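Endoglucanase (PDB 2E4T) hydrolyses internal beta-1,4-glucosidic bonds of cellulose and probably xyloglucan, this chain being the family 44 domain of a larger multidomain enzyme. Local coordinates at residues Gly45-Gly50 with Asp69-Glu74; Gly76-Gly81 with Pro86-Thr91; Thr92-Ala97 with Pro103-Thr108. All coordinates share one frame; numbering follows the deposited sequence.

In the fold
The three contacts follow one another along the chain, from interaction 1 to interaction 3, on one flank of the TIM barrel. Interaction 1 joins the loop after strand 40-43 to the start of helix 71-75. Interaction 2 folds the chain after that helix onto the first turn of helix 88-99. Interaction 3 lays the middle and later part of helix 88-99 (92-97) against strand 104-109, which neighbours strand 40-43 in the parallel sheet. Centres of interactions 1 and 2 are about 11 Å apart, and those of 2 and 3 about 12 Å. L73 packs on S88 and V89, and V90 meets I107. Together they trace the connection between two adjacent barrel strands.

Interaction 1 of 3, residues Gly45-Gly50 with Asp69-Glu74; sequences GNRTTG and DTYLLE
R47 bends at chi2 (-79°) and then runs extended through chi3, which carries its guanidinium group to D69 and Y71. On Y71, CG lies anti to the backbone N (chi1 173°), and its CB sits over one face of that group. The guanidinium grips the D69 carboxylate end-on in a salt bridge. R47 NH2 meets the syn lone pair of D69 OD2 at 2.9 Å, and the bond is nearly straight. R47 NH1 reaches D69 OD1 at 2.8 Å, more bent and tilted out of both planes. S58 OG is a second partner of NH1.

D69 OD1 also accepts from Y71 N at 2.9 Å. This is an Asx turn, and it leads into helix 71-75. The two donors reach OD1 from opposite faces of the carboxylate. R47 belongs to the loop after strand 40-43, the second strand of the TIM barrel, so the bridge ties that loop to the residue two before the helix.

Y71 CB is 3.3 Å from R47 NH2. The Y71 ring plane lies 22° from that of the guanidinium, and R47 NE approaches the ring obliquely, 3.6 Å from Y71 CD2. Closer to the backbone, L72 CD2 packs on R47 CB at 3.9 Å.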
# COMPACT_ATOMS: atom_id res chain seq x y z
N GLY A 45 4.66 5.63 -7.99
CA GLY A 45 5.82 4.97 -8.51
C GLY A 45 6.67 5.88 -9.40
O GLY A 45 6.38 7.08 -9.55
N ASN A 46 7.73 5.30 -9.96
CA ASN A 46 8.80 6.13 -10.55
C ASN A 46 8.28 7.08 -11.63
O ASN A 46 8.77 8.23 -11.71
CB ASN A 46 9.85 5.22 -11.18
CG ASN A 46 10.64 4.47 -10.15
OD1 ASN A 46 10.61 4.80 -8.95
ND2 ASN A 46 11.44 3.47 -10.60
N ARG A 47 7.33 6.66 -12.47
CA ARG A 47 6.91 7.50 -13.58
C ARG A 47 6.18 8.74 -13.09
O ARG A 47 6.01 9.70 -13.90
CB ARG A 47 6.00 6.75 -14.54
CG ARG A 47 6.73 6.04 -15.65
CD ARG A 47 7.12 7.04 -16.74
NE ARG A 47 7.79 6.36 -17.84
CZ ARG A 47 7.95 6.94 -19.03
NH1 ARG A 47 7.56 8.20 -19.24
NH2 ARG A 47 8.53 6.25 -20.03
N THR A 48 5.69 8.77 -11.86
CA THR A 48 4.90 9.90 -11.43
C THR A 48 5.72 11.11 -10.96
O THR A 48 5.18 12.20 -10.90
CB THR A 48 3.86 9.49 -10.37
OG1 THR A 48 4.49 9.10 -9.16
CG2 THR A 48 2.94 8.40 -10.91
N THR A 49 7.03 10.92 -10.72
CA THR A 49 7.83 12.04 -10.22
C THR A 49 7.89 13.22 -11.21
O THR A 49 7.79 14.37 -10.83
CB THR A 49 9.24 11.53 -9.87
OG1 THR A 49 9.13 10.62 -8.78
CG2 THR A 49 10.19 12.70 -9.55
N GLY A 50 8.09 12.87 -12.50
CA GLY A 50 8.26 13.89 -13.53
C GLY A 50 7.02 14.11 -14.39
O GLY A 50 7.10 14.72 -15.45
N ASP A 69 8.25 11.16 -22.62
CA ASP A 69 7.41 10.62 -23.66
C ASP A 69 5.96 10.53 -23.16
O ASP A 69 5.59 11.09 -22.10
CB ASP A 69 7.95 9.24 -24.05
CG ASP A 69 7.92 8.27 -22.84
OD1 ASP A 69 7.09 8.45 -21.98
OD2 ASP A 69 8.80 7.37 -22.71
N THR A 70 5.11 9.90 -23.98
CA THR A 70 3.69 9.74 -23.72
C THR A 70 3.36 8.41 -23.01
O THR A 70 2.19 8.00 -22.99
CB THR A 70 2.89 9.80 -25.03
OG1 THR A 70 3.48 8.86 -25.97
CG2 THR A 70 2.97 11.18 -25.66
N TYR A 71 4.34 7.79 -22.34
CA TYR A 71 4.10 6.48 -21.73
C TYR A 71 2.87 6.44 -20.85
O TYR A 71 2.10 5.46 -20.89
CB TYR A 71 5.33 6.05 -20.92
CG TYR A 71 5.09 4.77 -20.12
CD1 TYR A 71 5.18 3.52 -20.74
CD2 TYR A 71 4.71 4.79 -18.79
CE1 TYR A 71 4.91 2.35 -20.01
CE2 TYR A 71 4.48 3.63 -18.04
CZ TYR A 71 4.61 2.42 -18.65
OH TYR A 71 4.38 1.26 -17.94
N LEU A 72 2.66 7.45 -19.98
CA LEU A 72 1.54 7.32 -19.03
C LEU A 72 0.19 7.44 -19.76
O LEU A 72 -0.80 6.87 -19.28
CB LEU A 72 1.64 8.31 -17.88
CG LEU A 72 2.73 8.00 -16.87
CD1 LEU A 72 2.82 9.12 -15.85
CD2 LEU A 72 2.46 6.64 -16.17
N LEU A 73 0.12 8.22 -20.84
CA LEU A 73 -1.08 8.28 -21.66
C LEU A 73 -1.41 6.90 -22.25
O LEU A 73 -2.54 6.42 -22.24
CB LEU A 73 -0.92 9.31 -22.78
CG LEU A 73 -0.91 10.75 -22.31
CD1 LEU A 73 -0.23 11.65 -23.37
CD2 LEU A 73 -2.32 11.21 -22.00
N GLU A 74 -0.37 6.26 -22.82
CA GLU A 74 -0.54 4.97 -23.45
C GLU A 74 -0.84 3.88 -22.43
O GLU A 74 -1.85 3.15 -22.56
CB GLU A 74 0.75 4.64 -24.23
CG GLU A 74 0.96 5.56 -25.36
CD GLU A 74 2.35 5.33 -25.93
OE1 GLU A 74 2.68 4.17 -26.30
OE2 GLU A 74 3.18 6.26 -26.01

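Interaction 2 of 3, residues Gly76-Gly81 with Pro86-Thr91; sequences GGVPKG and PASVVT
V78 faces helix 88-99 with both of its methyl groups, and each has a different target. CG1 is anti to the backbone N (chi1 -177°) and comes alongside the S88 side chain. V78 CG1 lies 3.7 Å from S88 OG. CG2 is turned to the helix backbone instead. V78 CG2 sits 3.7 Å from S88 O. It is V78 CG2, too, that lies 3.9 Å from V89 CA. The V89 side chain does not point straight at V78. V89 CG2 is 4.3 Å from V78 CG2, farther than the S88 atoms. The two valines therefore touch methyl to methyl.

The position of V78 follows from the turn before it. G77 leaves helix 71-75 with positive phi in a Schellman motif, and V78 N probably bonds back to L73 O. The chain then runs past the first turn of helix 88-99, whose N-cap residue is A87. L73 fills in beside the pair, packing on V78, S88 and V89. The side chain of S88 is about 10 Å from that of E54, a calcium ligand.

S88 OG sits between the backbone N and the carbonyl carbon (chi1 63°), from where it touches V78 CG1 and bonds to E82 O. S88 O accepts from T92 OG1, one turn further along the helix. V78 thus lies against polar atoms whose bonds are made elsewhere. A polar tie of loop to helix comes from G76 O, which bonds to K96 NZ. At V78 the contact rests on shape, through methyls in van der Waals contact.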
# COMPACT_ATOMS: atom_id res chain seq x y z
N GLY A 76 -1.99 4.12 -19.43
CA GLY A 76 -3.25 4.32 -18.74
C GLY A 76 -4.46 4.14 -19.62
O GLY A 76 -5.60 4.22 -19.11
N GLY A 77 -4.31 3.95 -20.91
CA GLY A 77 -5.46 3.81 -21.81
C GLY A 77 -6.18 5.11 -22.07
O GLY A 77 -7.40 5.11 -22.29
N VAL A 78 -5.47 6.24 -22.06
CA VAL A 78 -6.12 7.51 -22.33
C VAL A 78 -6.43 7.58 -23.85
O VAL A 78 -5.53 7.45 -24.67
CB VAL A 78 -5.22 8.71 -21.90
CG1 VAL A 78 -5.98 10.00 -22.13
CG2 VAL A 78 -4.79 8.56 -20.44
N PRO A 79 -7.65 7.89 -24.25
CA PRO A 79 -7.92 8.04 -25.70
C PRO A 79 -7.10 9.17 -26.31
O PRO A 79 -6.92 10.21 -25.63
CB PRO A 79 -9.43 8.39 -25.75
CG PRO A 79 -9.98 7.99 -24.48
CD PRO A 79 -8.84 8.06 -23.44
N LYS A 80 -6.69 9.03 -27.59
CA LYS A 80 -5.80 10.00 -28.22
C LYS A 80 -6.45 11.35 -28.21
O LYS A 80 -5.72 12.35 -28.16
CB LYS A 80 -5.37 9.49 -29.62
CG LYS A 80 -4.23 8.50 -29.43
CD LYS A 80 -3.88 7.73 -30.67
CE LYS A 80 -2.67 6.86 -30.42
NZ LYS A 80 -2.94 5.79 -29.43
N GLY A 81 -7.77 11.44 -28.33
CA GLY A 81 -8.44 12.74 -28.38
C GLY A 81 -8.31 13.54 -27.09
O GLY A 81 -8.60 14.72 -27.09
N PRO A 86 -5.58 18.73 -20.06
CA PRO A 86 -4.89 18.71 -18.77
C PRO A 86 -5.36 17.54 -17.90
O PRO A 86 -6.56 17.25 -17.80
CB PRO A 86 -5.20 20.06 -18.12
CG PRO A 86 -5.40 20.97 -19.36
CD PRO A 86 -6.16 20.07 -20.35
N ALA A 87 -4.37 16.93 -17.25
CA ALA A 87 -4.62 15.87 -16.27
C ALA A 87 -5.33 14.67 -16.82
O ALA A 87 -5.79 13.84 -16.01
CB ALA A 87 -5.37 16.43 -15.03
N SER A 88 -5.38 14.46 -18.15
CA SER A 88 -6.13 13.30 -18.66
C SER A 88 -5.55 11.98 -18.18
O SER A 88 -6.32 10.99 -18.04
CB SER A 88 -6.25 13.34 -20.17
OG SER A 88 -4.95 13.26 -20.73
N VAL A 89 -4.25 11.88 -17.93
CA VAL A 89 -3.73 10.63 -17.33
C VAL A 89 -4.45 10.37 -16.00
O VAL A 89 -4.85 9.23 -15.71
CB VAL A 89 -2.20 10.75 -17.14
CG1 VAL A 89 -1.67 9.72 -16.17
CG2 VAL A 89 -1.53 10.63 -18.48
N VAL A 90 -4.54 11.40 -15.16
CA VAL A 90 -5.10 11.26 -13.80
C VAL A 90 -6.61 11.14 -13.83
O VAL A 90 -7.19 10.35 -13.05
CB VAL A 90 -4.57 12.39 -12.91
CG1 VAL A 90 -5.31 12.44 -11.60
CG2 VAL A 90 -3.07 12.18 -12.69
N THR A 91 -7.29 11.89 -14.71
CA THR A 91 -8.73 11.78 -14.75
C THR A 91 -9.15 10.44 -15.39
O THR A 91 -10.18 9.85 -14.96
CB THR A 91 -9.38 12.97 -15.45
OG1 THR A 91 -8.98 13.03 -16.84
CG2 THR A 91 -9.02 14.28 -14.76

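Interaction 3 of 3, residues Thr92-Ala97 with Pro103-Thr108; sequences TFHDKA and PYTLIT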
# COMPACT_ATOMS: atom_id res chain seq x y z
N THR A 92 -8.39 9.90 -16.34
CA THR A 92 -8.70 8.55 -16.80
C THR A 92 -8.50 7.54 -15.66
O THR A 92 -9.33 6.65 -15.44
CB THR A 92 -7.83 8.15 -18.03
OG1 THR A 92 -8.12 9.07 -19.09
CG2 THR A 92 -8.11 6.75 -18.49
N PHE A 93 -7.41 7.72 -14.90
CA PHE A 93 -7.12 6.81 -13.81
C PHE A 93 -8.25 6.83 -12.77
O PHE A 93 -8.73 5.76 -12.32
CB PHE A 93 -5.79 7.26 -13.16
CG PHE A 93 -5.28 6.32 -12.11
CD1 PHE A 93 -4.36 5.35 -12.43
CD2 PHE A 93 -5.69 6.44 -10.76
CE1 PHE A 93 -3.89 4.45 -11.44
CE2 PHE A 93 -5.21 5.59 -9.78
CZ PHE A 93 -4.33 4.58 -10.13
N HIS A 94 -8.68 8.03 -12.36
CA HIS A 94 -9.75 8.14 -11.39
C HIS A 94 -11.10 7.71 -11.96
O HIS A 94 -11.90 7.06 -11.28
CB HIS A 94 -9.78 9.53 -10.79
CG HIS A 94 -10.74 9.67 -9.64
ND1 HIS A 94 -10.75 8.79 -8.54
CD2 HIS A 94 -11.70 10.61 -9.42
CE1 HIS A 94 -11.69 9.23 -7.71
NE2 HIS A 94 -12.27 10.32 -8.22
N ASP A 95 -11.37 8.08 -13.22
CA ASP A 95 -12.64 7.64 -13.83
C ASP A 95 -12.70 6.10 -13.83
O ASP A 95 -13.78 5.52 -13.56
CB ASP A 95 -12.76 8.13 -15.26
CG ASP A 95 -13.01 9.61 -15.41
OD1 ASP A 95 -13.34 10.29 -14.41
OD2 ASP A 95 -12.95 10.08 -16.59
N LYS A 96 -11.59 5.44 -14.17
CA LYS A 96 -11.59 3.97 -14.16
C LYS A 96 -11.85 3.47 -12.73
O LYS A 96 -12.68 2.53 -12.54
CB LYS A 96 -10.27 3.42 -14.67
CG LYS A 96 -10.15 3.44 -16.21
CD LYS A 96 -8.78 2.92 -16.64
CE LYS A 96 -8.74 2.55 -18.10
NZ LYS A 96 -7.39 1.98 -18.46
N ALA A 97 -11.18 4.04 -11.74
CA ALA A 97 -11.40 3.61 -10.34
C ALA A 97 -12.85 3.78 -9.95
O ALA A 97 -13.48 2.85 -9.37
CB ALA A 97 -10.48 4.41 -9.42
N PRO A 103 -13.38 3.05 -3.65
CA PRO A 103 -13.72 4.24 -2.83
C PRO A 103 -12.55 5.11 -2.52
O PRO A 103 -12.79 6.22 -2.04
CB PRO A 103 -14.30 3.62 -1.56
CG PRO A 103 -13.56 2.34 -1.40
CD PRO A 103 -13.45 1.79 -2.84
N TYR A 104 -11.30 4.73 -2.79
CA TYR A 104 -10.16 5.57 -2.45
C TYR A 104 -9.24 5.64 -3.66
O TYR A 104 -8.74 4.63 -4.12
CB TYR A 104 -9.37 5.01 -1.23
CG TYR A 104 -8.59 6.08 -0.51
CD1 TYR A 104 -8.96 6.50 0.76
CD2 TYR A 104 -7.45 6.69 -1.10
CE1 TYR A 104 -8.31 7.52 1.43
CE2 TYR A 104 -6.77 7.70 -0.43
CZ TYR A 104 -7.22 8.14 0.80
OH TYR A 104 -6.57 9.20 1.39
N THR A 105 -8.97 6.89 -4.14
CA THR A 105 -7.94 7.14 -5.12
C THR A 105 -6.88 8.02 -4.47
O THR A 105 -7.19 9.05 -3.85
CB THR A 105 -8.53 7.85 -6.34
OG1 THR A 105 -9.48 6.96 -6.94
CG2 THR A 105 -7.44 8.18 -7.36
N LEU A 106 -5.62 7.58 -4.61
CA LEU A 106 -4.44 8.27 -4.11
C LEU A 106 -3.60 8.72 -5.31
O LEU A 106 -3.17 7.89 -6.11
CB LEU A 106 -3.63 7.29 -3.24
CG LEU A 106 -2.25 7.77 -2.79
CD1 LEU A 106 -2.36 9.04 -1.95
CD2 LEU A 106 -1.57 6.68 -1.96
N ILE A 107 -3.47 10.06 -5.47
CA ILE A 107 -2.75 10.62 -6.61
C ILE A 107 -1.41 11.21 -6.14
O ILE A 107 -1.38 12.07 -5.27
CB ILE A 107 -3.61 11.72 -7.29
CG1 ILE A 107 -4.90 11.13 -7.85
CG2 ILE A 107 -2.81 12.47 -8.36
CD1 ILE A 107 -4.75 9.97 -8.82
N THR A 108 -0.34 10.78 -6.81
CA THR A 108 0.98 11.37 -6.51
C THR A 108 1.10 12.74 -7.15
O THR A 108 0.84 12.93 -8.37
CB THR A 108 2.06 10.45 -7.00
OG1 THR A 108 1.97 9.20 -6.25
CG2 THR A 108 3.46 11.03 -6.75
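H94 and F93 lay helix 88-99 against strand 104-109 through T105 and I107. This is the helix-to-strand half of a beta-alpha-beta crossover in the TIM barrel. In sequence the helix comes after strand 40-43 and leads into strand 104-109, and these two strands are parallel neighbours in the sheet. The short helix and strand segments run nearly antiparallel, 166° apart, and their axes come within 9.2 Å.

One polar bond crosses the interface. H94 ND1 and T105 OG1 are 2.7 Å apart, and either could be the donor. The bond is short but bent (137°). The hydroxyl approaches the imidazole at its edge, in the plane of the ring. With CG anti to the backbone N (chi1 -172°), the H94 ring swings round to reach the strand. Its other nitrogen, NE2, bonds to T176 O, so both ring nitrogens have partners and the rotation of the ring is well fixed. Y169 packs edge-to-face with the same ring. H94 and T105 are both buried.

The apolar contacts are looser and come from F93. Its ring meets T105 CG2 with an edge, and F93 CE2 is 4.2 Å from that methyl. I107 CD1 approaches the ring obliquely, 4.1 Å from F93 CD2. Both strand residues slide past the phenylalanine in the opposite direction. I107 CD1 also meets V90, one turn earlier on the helix.

T105 thus uses both branches at once. Its hydroxyl serves the histidine, and its methyl serves the phenylalanine. L106 and Y104 point the other way, away from the helix. A97, one turn after F93, adds a small contact from the same helix face: its CB lies 3.7 Å from T105 OG1.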